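Local coordinates for protein beta-galacturonidase (Eisenbergiella tayi, PDB 6NCX) that probably hydrolyses beta-linked uronic acid residues as a family 2 glycoside hydrolase, and binds galacturonate in its active site, at residues 79-84 / 112-117; 374-379 / 388-393; 431-436 / 479-484. One frame throughout, in Å; residues are numbered along the deposited sequence.

Contact 1: residues 79-84 / 112-117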
loop_
_atom_site.group_PDB
_atom_site.type_symbol
_atom_site.label_atom_id
_atom_site.label_comp_id
_atom_site.label_asym_id
_atom_site.label_seq_id
_atom_site.Cartn_x
_atom_site.Cartn_y
_atom_site.Cartn_z
ATOM N N ALA C 79 -18.767 31.371 13.860
ATOM C CA ALA C 79 -18.243 32.553 13.179
ATOM C C ALA C 79 -18.525 33.827 13.970
ATOM O O ALA C 79 -19.571 33.960 14.617
ATOM C CB ALA C 79 -18.841 32.702 11.758
ATOM N N SER C 80 -17.571 34.763 13.902
ATOM C CA SER C 80 -17.765 36.158 14.289
ATOM C C SER C 80 -17.287 37.030 13.136
ATOM O O SER C 80 -16.123 36.945 12.731
ATOM C CB SER C 80 -17.008 36.507 15.575
ATOM O OG SER C 80 -17.341 35.623 16.640
ATOM N N VAL C 81 -18.179 37.840 12.590
ATOM C CA VAL C 81 -17.882 38.689 11.441
ATOM C C VAL C 81 -17.664 40.115 11.932
ATOM O O VAL C 81 -18.456 40.633 12.732
ATOM C CB VAL C 81 -19.019 38.632 10.410
ATOM C CG1 VAL C 81 -18.785 39.630 9.270
ATOM C CG2 VAL C 81 -19.203 37.201 9.911
ATOM N N LEU C 82 -16.586 40.743 11.475
ATOM C CA LEU C 82 -16.274 42.119 11.840
ATOM C C LEU C 82 -15.975 42.913 10.582
ATOM O O LEU C 82 -15.218 42.455 9.722
ATOM C CB LEU C 82 -15.080 42.211 12.797
ATOM C CG LEU C 82 -15.201 41.635 14.206
ATOM C CD1 LEU C 82 -14.676 40.193 14.254
ATOM C CD2 LEU C 82 -14.465 42.528 15.196
ATOM N N VAL C 83 -16.567 44.103 10.489
ATOM C CA VAL C 83 -16.343 45.034 9.390
ATOM C C VAL C 83 -15.793 46.325 9.972
ATOM O O VAL C 83 -16.391 46.899 10.890
ATOM C CB VAL C 83 -17.633 45.288 8.593
ATOM C CG1 VAL C 83 -17.419 46.429 7.609
ATOM C CG2 VAL C 83 -18.072 43.985 7.868
ATOM N N ASP C 84 -14.648 46.765 9.450
ATOM C CA ASP C 84 -13.935 47.939 9.964
ATOM C C ASP C 84 -13.743 47.851 11.479
ATOM O O ASP C 84 -13.871 48.844 12.204
ATOM C CB ASP C 84 -14.645 49.248 9.586
ATOM C CG ASP C 84 -14.875 49.398 8.072
ATOM O OD1 ASP C 84 -15.960 49.906 7.681
ATOM O OD2 ASP C 84 -13.979 49.013 7.276
ATOM N N LEU C 112 -12.759 43.504 6.247
ATOM C CA LEU C 112 -13.614 42.381 6.612
ATOM C C LEU C 112 -12.786 41.338 7.354
ATOM O O LEU C 112 -11.674 41.008 6.931
ATOM C CB LEU C 112 -14.281 41.753 5.383
ATOM C CG LEU C 112 -15.082 40.467 5.668
ATOM C CD1 LEU C 112 -16.262 40.732 6.626
ATOM C CD2 LEU C 112 -15.561 39.764 4.394
ATOM N N GLU C 113 -13.320 40.834 8.463
ATOM C CA GLU C 113 -12.634 39.820 9.243
ATOM C C GLU C 113 -13.635 38.796 9.748
ATOM O O GLU C 113 -14.699 39.162 10.261
ATOM C CB GLU C 113 -11.873 40.428 10.424
ATOM C CG GLU C 113 -11.239 39.381 11.317
ATOM C CD GLU C 113 -10.434 39.979 12.441
ATOM O OE1 GLU C 113 -10.789 41.095 12.910
ATOM O OE2 GLU C 113 -9.447 39.321 12.852
ATOM N N VAL C 114 -13.285 37.522 9.606
ATOM C CA VAL C 114 -14.101 36.410 10.077
ATOM C C VAL C 114 -13.262 35.615 11.070
ATOM O O VAL C 114 -12.207 35.082 10.707
ATOM C CB VAL C 114 -14.580 35.520 8.914
ATOM C CG1 VAL C 114 -15.340 34.296 9.442
ATOM C CG2 VAL C 114 -15.428 36.311 7.933
ATOM N N ILE C 115 -13.699 35.566 12.324
ATOM C CA ILE C 115 -13.127 34.630 13.285
ATOM C C ILE C 115 -13.908 33.335 13.126
ATOM O O ILE C 115 -15.109 33.299 13.385
ATOM C CB ILE C 115 -13.194 35.149 14.729
ATOM C CG1 ILE C 115 -12.750 36.617 14.809
ATOM C CG2 ILE C 115 -12.319 34.287 15.654
ATOM C CD1 ILE C 115 -11.320 36.847 14.406
ATOM N N ALA C 116 -13.244 32.280 12.660
ATOM C CA ALA C 116 -13.842 30.955 12.611
ATOM C C ALA C 116 -13.305 30.135 13.774
ATOM O O ALA C 116 -12.145 30.286 14.173
ATOM C CB ALA C 116 -13.556 30.257 11.277
ATOM N N ASP C 117 -14.162 29.276 14.322
ATOM C CA ASP C 117 -13.867 28.495 15.517
ATOM C C ASP C 117 -14.435 27.093 15.339
ATOM O O ASP C 117 -15.599 26.944 14.957
ATOM C CB ASP C 117 -14.478 29.164 16.750
ATOM C CG ASP C 117 -14.093 28.483 18.045
ATOM O OD1 ASP C 117 -13.254 27.561 18.020
ATOM O OD2 ASP C 117 -14.629 28.883 19.098
#
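Leu112 pairs with Val83 where strands 78-83 and 109-117 run side by side, their local axes at 168° and therefore antiparallel. Both are inner strands of a six-stranded sheet in the N-terminal part of the chain, consistent with the jelly-roll-like sugar-binding domain of family 2 glycoside hydrolases. With CG swung opposite the backbone N (chi1 174°), Leu112 brings CD1 back over the partner strand. There Leu112 CD1 meets Val81 CG1 at 3.8 Å and Val83 CG2 at 3.9 Å, on the face packed against Leu70 and Phe72 of strand 68-72. Glu113 follows in a hydrogen-bonded pair with Leu82: Leu82 N reaches Glu113 O at 2.7 Å and Glu113 N reaches Leu82 O at 2.8 Å. Its extended side chain lies on the other face, and its OE2 bonds Ser57 of strand 55-63. Val114 returns to the Leu112 face opposite Val81, but the two CG2 methyls barely touch, at 4.4 Å. Ile115 forms the second hydrogen-bonded pair, its N meeting Ser80 O at 2.8 Å and its O accepting from Ser80 N, and its CG1 lies diagonally across from Leu82 CD1 at 4.1 Å. Ala116 is the non-hydrogen-bonded partner of Ala79; its methyl packs instead on Trp43 and Val75, while Ala79 CA approaches Ile115 O to 3.2 Å in a CA-H...O contact (149° at the hydrogen).

Contact 2: residues 374-379 / 388-393. With ADA (alpha-D-galactopyranuronic acid), chain I.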
loop_
_atom_site.group_PDB
_atom_site.type_symbol
_atom_site.label_atom_id
_atom_site.label_comp_id
_atom_site.label_asym_id
_atom_site.label_seq_id
_atom_site.Cartn_x
_atom_site.Cartn_y
_atom_site.Cartn_z
ATOM N N GLY C 374 -34.822 14.932 6.549
ATOM C CA GLY C 374 -34.489 14.047 7.647
ATOM C C GLY C 374 -34.096 14.846 8.868
ATOM O O GLY C 374 -33.725 16.018 8.746
ATOM N N ILE C 375 -34.197 14.248 10.056
ATOM C CA ILE C 375 -33.792 14.908 11.289
ATOM C C ILE C 375 -33.057 13.905 12.165
ATOM O O ILE C 375 -33.240 12.692 12.046
ATOM C CB ILE C 375 -34.978 15.526 12.095
ATOM C CG1 ILE C 375 -35.973 14.456 12.556
ATOM C CG2 ILE C 375 -35.672 16.620 11.326
ATOM C CD1 ILE C 375 -36.926 14.962 13.656
ATOM N N LEU C 376 -32.200 14.441 13.039
ATOM C CA LEU C 376 -31.715 13.756 14.238
ATOM C C LEU C 376 -31.276 12.315 13.955
ATOM O O LEU C 376 -31.756 11.361 14.570
ATOM C CB LEU C 376 -32.782 13.798 15.337
ATOM C CG LEU C 376 -33.130 15.214 15.814
ATOM C CD1 LEU C 376 -34.231 15.219 16.881
ATOM C CD2 LEU C 376 -31.878 15.937 16.311
ATOM N N ASN C 377 -30.342 12.172 13.007
ATOM C CA ASN C 377 -29.759 10.864 12.715
ATOM C C ASN C 377 -29.294 10.127 13.973
ATOM O O ASN C 377 -28.329 10.537 14.636
ATOM C CB ASN C 377 -28.576 10.989 11.743
ATOM C CG ASN C 377 -27.857 9.660 11.545
ATOM O OD1 ASN C 377 -28.276 8.806 10.745
ATOM N ND2 ASN C 377 -26.787 9.464 12.296
ATOM N N GLU C 378 -29.987 9.033 14.302
ATOM C CA GLU C 378 -29.612 8.136 15.398
ATOM C C GLU C 378 -29.578 8.831 16.762
ATOM O O GLU C 378 -28.787 8.454 17.631
ATOM C CB GLU C 378 -28.261 7.469 15.132
ATOM C CG GLU C 378 -28.250 6.435 14.013
ATOM C CD GLU C 378 -27.081 5.454 14.146
ATOM O OE1 GLU C 378 -26.104 5.762 14.868
ATOM O OE2 GLU C 378 -27.151 4.362 13.548
ATOM N N CYS C 379 -30.443 9.820 16.999
ATOM C CA CYS C 379 -30.513 10.397 18.335
ATOM C C CYS C 379 -31.459 9.576 19.227
ATOM O O CYS C 379 -31.936 8.506 18.842
ATOM C CB CYS C 379 -30.875 11.873 18.246
ATOM S SG CYS C 379 -29.581 12.786 17.370
ATOM N N GLU C 388 -39.755 14.432 22.745
ATOM C CA GLU C 388 -40.162 15.835 22.778
ATOM C C GLU C 388 -39.441 16.647 21.700
ATOM O O GLU C 388 -40.071 17.411 20.960
ATOM C CB GLU C 388 -39.906 16.392 24.183
ATOM C CG GLU C 388 -40.152 17.873 24.407
ATOM C CD GLU C 388 -39.688 18.316 25.802
ATOM O OE1 GLU C 388 -38.726 19.111 25.906
ATOM O OE2 GLU C 388 -40.274 17.851 26.800
ATOM N N CYS C 389 -38.122 16.467 21.572
ATOM C CA CYS C 389 -37.371 17.172 20.532
ATOM C C CYS C 389 -37.797 16.737 19.133
ATOM O O CYS C 389 -37.951 17.577 18.239
ATOM C CB CYS C 389 -35.868 16.948 20.714
ATOM S SG CYS C 389 -35.234 17.342 22.361
ATOM N N TYR C 390 -37.962 15.427 18.914
ATOM C CA TYR C 390 -38.373 14.947 17.594
ATOM C C TYR C 390 -39.692 15.581 17.187
ATOM O O TYR C 390 -39.819 16.127 16.083
ATOM C CB TYR C 390 -38.495 13.419 17.583
ATOM C CG TYR C 390 -37.201 12.659 17.371
ATOM C CD1 TYR C 390 -36.911 12.072 16.143
ATOM C CD2 TYR C 390 -36.273 12.511 18.406
ATOM C CE1 TYR C 390 -35.730 11.363 15.946
ATOM C CE2 TYR C 390 -35.087 11.807 18.224
ATOM C CZ TYR C 390 -34.823 11.232 16.989
ATOM O OH TYR C 390 -33.663 10.536 16.790
ATOM N N SER C 391 -40.680 15.527 18.086
ATOM C CA SER C 391 -41.982 16.135 17.844
ATOM C C SER C 391 -41.853 17.604 17.428
ATOM O O SER C 391 -42.425 18.027 16.416
ATOM C CB SER C 391 -42.841 15.988 19.102
ATOM O OG SER C 391 -44.183 16.369 18.859
ATOM N N GLU C 392 -41.081 18.389 18.189
ATOM C CA GLU C 392 -40.944 19.818 17.902
ATOM C C GLU C 392 -40.294 20.047 16.547
ATOM O O GLU C 392 -40.765 20.864 15.747
ATOM C CB GLU C 392 -40.112 20.507 18.986
ATOM C CG GLU C 392 -40.651 20.377 20.391
ATOM C CD GLU C 392 -39.592 20.684 21.432
ATOM O OE1 GLU C 392 -38.390 20.484 21.134
ATOM O OE2 GLU C 392 -39.956 21.136 22.540
ATOM N N GLN C 393 -39.194 19.338 16.282
ATOM C CA GLN C 393 -38.441 19.557 15.054
ATOM C C GLN C 393 -39.215 19.088 13.830
ATOM O O GLN C 393 -39.140 19.723 12.773
ATOM C CB GLN C 393 -37.083 18.867 15.150
ATOM C CG GLN C 393 -36.169 19.555 16.143
ATOM C CD GLN C 393 -34.818 18.901 16.246
ATOM O OE1 GLN C 393 -34.274 18.400 15.256
ATOM N NE2 GLN C 393 -34.262 18.898 17.449
HETATM C C1 ADA I . -24.190 5.073 12.339
HETATM C C2 ADA I . -24.006 6.568 11.988
HETATM C C3 ADA I . -22.934 6.877 11.010
HETATM C C4 ADA I . -21.730 6.006 11.112
HETATM C C5 ADA I . -22.108 4.524 11.233
HETATM C C6 ADA I . -20.906 3.593 11.407
HETATM O O1 ADA I . -25.011 4.406 11.409
HETATM O O2 ADA I . -25.235 7.088 11.569
HETATM O O3 ADA I . -22.561 8.232 11.124
HETATM O O4 ADA I . -20.970 6.357 12.243
HETATM O O5 ADA I . -22.942 4.331 12.410
HETATM O O6B ADA I . -19.927 3.612 10.612
HETATM O O6A ADA I . -20.920 2.793 12.375
#
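Leu376 O accepts a hydrogen bond from Cys379 N at 3.2 Å, which closes a type II beta turn, and Tyr390 OH lies 3.0 Å from the same Leu376 O. The tyrosine thus enters from the helix with its phenol end against the turn, where Cys379 CB also comes to 3.4 Å of Tyr390 OH. Its ring is contacted over one face: Leu376 CD1 stands 3.7 Å from the centroid of the Tyr390 ring and only 12° off the normal, a CH-pi contact. On the far side of that leucine lies the amide of Gln393, with Gln393 OE1 3.4 Å from Leu376 CG, holding the branched end between ring and amide. Ile375, its chain sent toward the helix by a chi1 of 62°, adds CD1 obliquely, 3.8 Å from Tyr390 CD1. The turn points Asn377 and Glu378 the other way, into the sugar site. Asn377 ND2 donates to O2 of the galacturonate at 2.9 Å and a fairly straight 163°, while Asn377 OD1 is bonded by Arg309 and Asn428. Glu378 OE2 lies 3.0 Å from O1 of the sugar. An Asn-Glu pair after the fourth barrel strand is a hallmark of clan GH-A TIM barrels, its glutamate the general acid/base, which Glu378 therefore probably is here. Gly374, at the end of strand 370-374, bonds Glu332 of strand 329-333; helix 384-400 packs outside this turn, with helix 349-364 beside Leu376 and Gln393, and Ser408 of strand 406-410 touching Tyr390.

Contact 3: residues 431-436 / 479-484. With ADA (alpha-D-galactopyranuronic acid), chain I.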
loop_
_atom_site.group_PDB
_atom_site.type_symbol
_atom_site.label_atom_id
_atom_site.label_comp_id
_atom_site.label_asym_id
_atom_site.label_seq_id
_atom_site.Cartn_x
_atom_site.Cartn_y
_atom_site.Cartn_z
ATOM N N PRO C 431 -26.146 -5.724 9.980
ATOM C CA PRO C 431 -25.906 -7.168 10.039
ATOM C C PRO C 431 -24.834 -7.529 9.025
ATOM O O PRO C 431 -24.787 -6.968 7.921
ATOM C CB PRO C 431 -27.268 -7.769 9.672
ATOM C CG PRO C 431 -27.803 -6.789 8.674
ATOM C CD PRO C 431 -27.365 -5.423 9.193
ATOM N N LYS C 432 -23.954 -8.445 9.428
ATOM C CA LYS C 432 -22.748 -8.900 8.740
ATOM C C LYS C 432 -21.563 -7.951 8.936
ATOM O O LYS C 432 -20.441 -8.324 8.596
ATOM C CB LYS C 432 -22.941 -9.138 7.228
ATOM C CG LYS C 432 -23.922 -10.253 6.904
ATOM C CD LYS C 432 -23.941 -11.302 7.999
ATOM C CE LYS C 432 -23.078 -12.486 7.682
ATOM N NZ LYS C 432 -23.913 -13.729 7.574
ATOM N N TRP C 433 -21.760 -6.743 9.464
ATOM C CA TRP C 433 -20.585 -5.990 9.867
ATOM C C TRP C 433 -20.469 -6.006 11.389
ATOM O O TRP C 433 -19.583 -6.677 11.933
ATOM C CB TRP C 433 -20.604 -4.562 9.321
ATOM C CG TRP C 433 -19.332 -3.829 9.675
ATOM C CD1 TRP C 433 -19.211 -2.698 10.452
ATOM C CD2 TRP C 433 -17.994 -4.206 9.303
ATOM N NE1 TRP C 433 -17.883 -2.342 10.557
ATOM C CE2 TRP C 433 -17.116 -3.250 9.871
ATOM C CE3 TRP C 433 -17.454 -5.252 8.533
ATOM C CZ2 TRP C 433 -15.738 -3.304 9.693
ATOM C CZ3 TRP C 433 -16.067 -5.311 8.357
ATOM C CH2 TRP C 433 -15.231 -4.336 8.929
ATOM N N TYR C 434 -21.363 -5.297 12.086
ATOM C CA TYR C 434 -21.287 -5.262 13.546
ATOM C C TYR C 434 -21.914 -6.491 14.214
ATOM O O TYR C 434 -21.530 -6.828 15.337
ATOM C CB TYR C 434 -21.958 -3.993 14.082
ATOM C CG TYR C 434 -21.234 -2.692 13.793
ATOM C CD1 TYR C 434 -19.883 -2.541 14.080
ATOM C CD2 TYR C 434 -21.931 -1.592 13.256
ATOM C CE1 TYR C 434 -19.227 -1.349 13.826
ATOM C CE2 TYR C 434 -21.296 -0.397 12.997
ATOM C CZ TYR C 434 -19.941 -0.278 13.277
ATOM O OH TYR C 434 -19.310 0.916 13.017
ATOM N N HIS C 435 -22.887 -7.151 13.568
ATOM C CA HIS C 435 -23.566 -8.331 14.107
ATOM C C HIS C 435 -23.485 -9.462 13.096
ATOM O O HIS C 435 -23.618 -9.234 11.886
ATOM C CB HIS C 435 -25.057 -8.069 14.422
ATOM C CG HIS C 435 -25.308 -6.786 15.150
ATOM N ND1 HIS C 435 -25.724 -5.638 14.508
ATOM C CD2 HIS C 435 -25.200 -6.466 16.462
ATOM C CE1 HIS C 435 -25.856 -4.664 15.393
ATOM N NE2 HIS C 435 -25.547 -5.141 16.587
ATOM N N ASP C 436 -23.301 -10.685 13.586
ATOM C CA ASP C 436 -23.173 -11.828 12.681
ATOM C C ASP C 436 -24.493 -12.544 12.448
ATOM O O ASP C 436 -24.551 -13.774 12.414
ATOM C CB ASP C 436 -22.112 -12.789 13.197
ATOM C CG ASP C 436 -20.808 -12.688 12.412
ATOM O OD1 ASP C 436 -20.592 -11.664 11.709
ATOM O OD2 ASP C 436 -20.003 -13.645 12.486
ATOM N N HIS C 479 -10.291 -13.766 3.930
ATOM C CA HIS C 479 -11.519 -12.959 3.875
ATOM C C HIS C 479 -11.920 -12.384 5.240
ATOM O O HIS C 479 -13.107 -12.231 5.522
ATOM C CB HIS C 479 -12.694 -13.767 3.297
ATOM C CG HIS C 479 -12.517 -14.173 1.865
ATOM N ND1 HIS C 479 -11.391 -13.866 1.129
ATOM C CD2 HIS C 479 -13.335 -14.856 1.028
ATOM C CE1 HIS C 479 -11.519 -14.344 -0.095
ATOM N NE2 HIS C 479 -12.691 -14.949 -0.182
ATOM N N VAL C 480 -10.954 -12.070 6.110
ATOM C CA VAL C 480 -11.300 -11.545 7.435
ATOM C C VAL C 480 -11.958 -10.166 7.302
ATOM O O VAL C 480 -11.879 -9.494 6.265
ATOM C CB VAL C 480 -10.070 -11.486 8.362
ATOM C CG1 VAL C 480 -9.486 -12.838 8.546
ATOM C CG2 VAL C 480 -9.017 -10.575 7.811
ATOM N N LYS C 481 -12.621 -9.740 8.377
ATOM C CA LYS C 481 -13.211 -8.411 8.395
ATOM C C LYS C 481 -12.120 -7.345 8.300
ATOM O O LYS C 481 -11.011 -7.521 8.813
ATOM C CB LYS C 481 -14.060 -8.237 9.655
ATOM C CG LYS C 481 -15.345 -9.064 9.593
ATOM C CD LYS C 481 -16.301 -8.832 10.764
ATOM C CE LYS C 481 -17.524 -9.721 10.593
ATOM N NZ LYS C 481 -18.634 -9.366 11.476
ATOM N N TRP C 482 -12.445 -6.249 7.614
ATOM C CA TRP C 482 -11.611 -5.129 7.171
ATOM C C TRP C 482 -10.898 -5.446 5.852
ATOM O O TRP C 482 -10.342 -4.529 5.238
ATOM C CB TRP C 482 -10.560 -4.655 8.202
ATOM C CG TRP C 482 -11.124 -4.191 9.518
ATOM C CD1 TRP C 482 -11.043 -4.849 10.718
ATOM C CD2 TRP C 482 -11.838 -2.967 9.779
ATOM N NE1 TRP C 482 -11.679 -4.118 11.706
ATOM C CE2 TRP C 482 -12.174 -2.961 11.155
ATOM C CE3 TRP C 482 -12.243 -1.885 8.985
ATOM C CZ2 TRP C 482 -12.890 -1.906 11.752
ATOM C CZ3 TRP C 482 -12.952 -0.844 9.580
ATOM C CH2 TRP C 482 -13.269 -0.867 10.950
ATOM N N SER C 483 -10.886 -6.701 5.396
ATOM C CA SER C 483 -10.341 -7.001 4.081
ATOM C C SER C 483 -11.355 -6.625 3.002
ATOM O O SER C 483 -12.573 -6.694 3.210
ATOM C CB SER C 483 -9.963 -8.481 3.950
ATOM O OG SER C 483 -11.103 -9.273 3.652
ATOM N N GLU C 484 -10.827 -6.213 1.846
ATOM C CA GLU C 484 -11.677 -5.882 0.705
ATOM C C GLU C 484 -12.572 -7.055 0.314
ATOM O O GLU C 484 -13.760 -6.863 0.013
ATOM C CB GLU C 484 -10.802 -5.428 -0.477
ATOM C CG GLU C 484 -10.304 -3.985 -0.312
ATOM C CD GLU C 484 -9.759 -3.361 -1.598
ATOM O OE1 GLU C 484 -10.508 -3.279 -2.603
ATOM O OE2 GLU C 484 -8.578 -2.945 -1.594
HETATM C C1 ADA I . -24.190 5.073 12.339
HETATM C C2 ADA I . -24.006 6.568 11.988
HETATM C C3 ADA I . -22.934 6.877 11.010
HETATM C C4 ADA I . -21.730 6.006 11.112
HETATM C C5 ADA I . -22.108 4.524 11.233
HETATM C C6 ADA I . -20.906 3.593 11.407
HETATM O O1 ADA I . -25.011 4.406 11.409
HETATM O O2 ADA I . -25.235 7.088 11.569
HETATM O O3 ADA I . -22.561 8.232 11.124
HETATM O O4 ADA I . -20.970 6.357 12.243
HETATM O O5 ADA I . -22.942 4.331 12.410
HETATM O O6B ADA I . -19.927 3.612 10.612
HETATM O O6A ADA I . -20.920 2.793 12.375
#
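Lys481 NZ reaches across to two acceptors of the 431-436 loop. It donates to Trp433 O at 2.9 Å and forms a salt bridge with Asp436 OD1 at 3.0 Å, approaching on the syn side of the carboxylate but 34° out of its plane. Lys481 CB lies 3.8 Å from Trp433 CZ3, and the chain, extended beyond CG, carries the ammonium on to the loop. The next residue supplies an edge-to-face stack: the edge of Trp433 is directed at the face of Trp482, six-membered centroids 4.8 Å apart and planes at 89°. The backbone N of Trp482 lies near the Trp433 plane, 3.6 Å from Trp433 CH2. A chi1 of -176° directs the Trp433 indole toward these partners. These are beta-alpha loops of the TIM barrel, following its sixth and seventh strands, 425-428 and 461-466. On the sugar side, Trp433 CD1 sits 3.5 Å above the Tyr434 ring, over its centre, and Tyr434 OH donates to the galacturonate carboxylate oxygen O6A at 2.6 Å; Lys532 also bonds this hydroxyl. Lys481 and Trp482 are placed by a type II turn from Val480 to Ser483, in which Val480 O accepts from both Ser483 N and, at 2.7 Å, Ser483 OG. Ser483 is the N-cap of helix 484-499, its OG capping Tyr486 N. From a second subunit, Phe522 bonds Trp482 NE1 through its carbonyl, while its ring makes a cation-pi contact with Lys481 and an edge-to-face contact with Trp433.

Overall arrangement
The three contacts come in series along the chain. Contact 1 belongs to an all-antiparallel sheet near the N-terminus, and contacts 2 and 3 to the later TIM barrel. Centres of contacts 1 and 2 are 31 Å apart and those of contacts 1 and 3 are 46 Å apart; contact 1 lies away from the sugar site. Contacts 2 and 3 have centres 30 Å apart and nearest atoms about 8 Å apart without touching, yet both reach the same galacturonate, one at its O2 and the other at its carboxylate. Loops after the fourth and sixth barrel strands thus hold different parts of one ligand, and contact 3 also meets another subunit.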